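Local structure of fucolectin-related protein (Streptococcus pneumoniae, 2WMF) at residues 106-111 / 140-145. The protein hydrolyses glycosidic bonds as the catalytic module of a family 98 glycoside hydrolase, probably acting on blood group antigen carbohydrates of the host. Residues are numbered along the deposited sequence; the frame is centred on the assembly and turned at random.
Sequences EEAQSL and YSVLKG
Gln109 reaches from the helix into the turn at 140-143 and grips it with both ends of its amide. Its CG lies anti to the backbone N (chi1 -171°) and the chain then bends at chi2, which brings the amide to the Val142 N-H and the Ser141 hydroxyl. OE1 accepts from Val142 N at 3.2 Å along a nearly straight N-H line, the donor standing somewhat tilted from the plane of the amide. NE2 gives a hydrogen to Ser141 OG at 2.9 Å; that oxygen lies in the amide plane, and the bond is almost linear. Because Val142 N can only donate, it settles that the oxygen faces it, and Ser141 OG takes the NH2 end. OE1 also comes to the edge of the Tyr140 ring, in its plane, with the amide and ring planes 28° apart.

Helix 95-111 is the one that follows the second strand of the parallel (beta/alpha)8 barrel, and the type I turn from Tyr140 to Leu143 leads from helix 130-139 into the fourth strand, 143-149. The contact ties the end of helix 95-111 to the loop that leads from the next helix of the same layer into its strand, on the outside of the barrel, where Val142 and Lys144 also pair through their backbones with Val115.

Further along the ring, Tyr140 OH donates to Glu106 OE2 at 2.6 Å, using the anti lone pair of that oxygen. The carboxylate is turned 75° from the ring plane and meets it at the edge; a bend at chi2 brings it round, although the side chain sets out away from the turn. Lys139 touches Glu106 as well. On the apolar side, Val142 CG2 packs on Ala108 CB at 4.0 Å. Val142 CG1 rests 3.7 Å from the carbonyl oxygen Ala108 O.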
# COMPACT_ATOMS: atom_id res chain seq x y z
N GLU A 106 12.19 -12.99 22.72
CA GLU A 106 11.81 -13.33 24.10
C GLU A 106 10.64 -12.49 24.60
O GLU A 106 9.67 -13.00 25.17
CB GLU A 106 13.02 -13.18 25.03
CG GLU A 106 14.03 -14.31 24.90
CD GLU A 106 13.55 -15.62 25.54
OE1 GLU A 106 13.06 -15.57 26.67
OE2 GLU A 106 13.64 -16.68 24.90
N GLU A 107 10.73 -11.18 24.36
CA GLU A 107 9.69 -10.27 24.80
C GLU A 107 8.39 -10.56 24.05
O GLU A 107 7.32 -10.63 24.66
CB GLU A 107 10.20 -8.85 24.60
CG GLU A 107 9.43 -7.80 25.24
CD GLU A 107 10.04 -6.43 24.95
OE1 GLU A 107 11.27 -6.35 24.65
OE2 GLU A 107 9.30 -5.44 25.03
N ALA A 108 8.46 -10.71 22.72
CA ALA A 108 7.25 -11.02 21.93
C ALA A 108 6.61 -12.34 22.36
O ALA A 108 5.36 -12.47 22.42
CB ALA A 108 7.56 -11.04 20.41
N GLN A 109 7.44 -13.35 22.59
CA GLN A 109 6.90 -14.67 22.99
C GLN A 109 6.18 -14.55 24.33
O GLN A 109 5.09 -15.10 24.48
CB GLN A 109 8.01 -15.71 23.05
CG GLN A 109 7.51 -17.12 23.23
CD GLN A 109 6.87 -17.68 22.00
OE1 GLN A 109 7.43 -17.60 20.89
NE2 GLN A 109 5.69 -18.30 22.19
N SER A 110 6.76 -13.81 25.27
CA SER A 110 6.12 -13.64 26.59
C SER A 110 4.75 -12.93 26.53
O SER A 110 3.86 -13.20 27.36
CB SER A 110 7.07 -12.92 27.54
OG SER A 110 7.11 -11.53 27.26
N LEU A 111 4.58 -12.05 25.53
CA LEU A 111 3.33 -11.31 25.30
C LEU A 111 2.41 -11.86 24.20
O LEU A 111 1.33 -11.30 23.94
CB LEU A 111 3.68 -9.85 24.99
CG LEU A 111 4.42 -9.05 26.09
CD1 LEU A 111 4.87 -7.65 25.59
CD2 LEU A 111 3.53 -8.91 27.33
N TYR A 140 10.48 -20.31 18.82
CA TYR A 140 9.53 -19.22 19.01
C TYR A 140 8.30 -19.38 18.10
O TYR A 140 8.37 -19.12 16.88
CB TYR A 140 10.21 -17.88 18.72
CG TYR A 140 11.34 -17.55 19.67
CD1 TYR A 140 11.06 -17.22 21.01
CD2 TYR A 140 12.68 -17.66 19.29
CE1 TYR A 140 12.06 -16.95 21.91
CE2 TYR A 140 13.72 -17.38 20.20
CZ TYR A 140 13.38 -17.04 21.52
OH TYR A 140 14.36 -16.76 22.42
N SER A 141 7.16 -19.74 18.70
CA SER A 141 5.91 -19.83 17.95
C SER A 141 5.45 -18.44 17.43
O SER A 141 4.71 -18.36 16.45
CB SER A 141 4.79 -20.47 18.81
OG SER A 141 4.45 -19.69 19.92
N VAL A 142 5.86 -17.37 18.12
CA VAL A 142 5.49 -15.99 17.67
C VAL A 142 6.26 -15.55 16.42
O VAL A 142 5.88 -14.56 15.80
CB VAL A 142 5.66 -14.90 18.76
CG1 VAL A 142 4.71 -15.16 19.95
CG2 VAL A 142 7.09 -14.78 19.20
N LEU A 143 7.33 -16.24 16.05
CA LEU A 143 8.12 -15.85 14.88
C LEU A 143 7.38 -16.32 13.63
O LEU A 143 7.37 -17.49 13.32
CB LEU A 143 9.54 -16.41 14.94
CG LEU A 143 10.44 -16.05 13.75
CD1 LEU A 143 10.48 -14.50 13.53
CD2 LEU A 143 11.87 -16.66 13.85
N LYS A 144 6.81 -15.37 12.89
CA LYS A 144 5.95 -15.66 11.75
C LYS A 144 6.65 -15.61 10.41
O LYS A 144 6.13 -16.10 9.42
CB LYS A 144 4.72 -14.71 11.73
CG LYS A 144 3.90 -14.72 13.02
CD LYS A 144 3.38 -16.14 13.28
CE LYS A 144 2.32 -16.15 14.33
NZ LYS A 144 2.85 -15.54 15.47
N GLY A 145 7.88 -15.10 10.38
CA GLY A 145 8.62 -14.97 9.13
C GLY A 145 9.66 -13.89 9.20
O GLY A 145 9.99 -13.36 10.27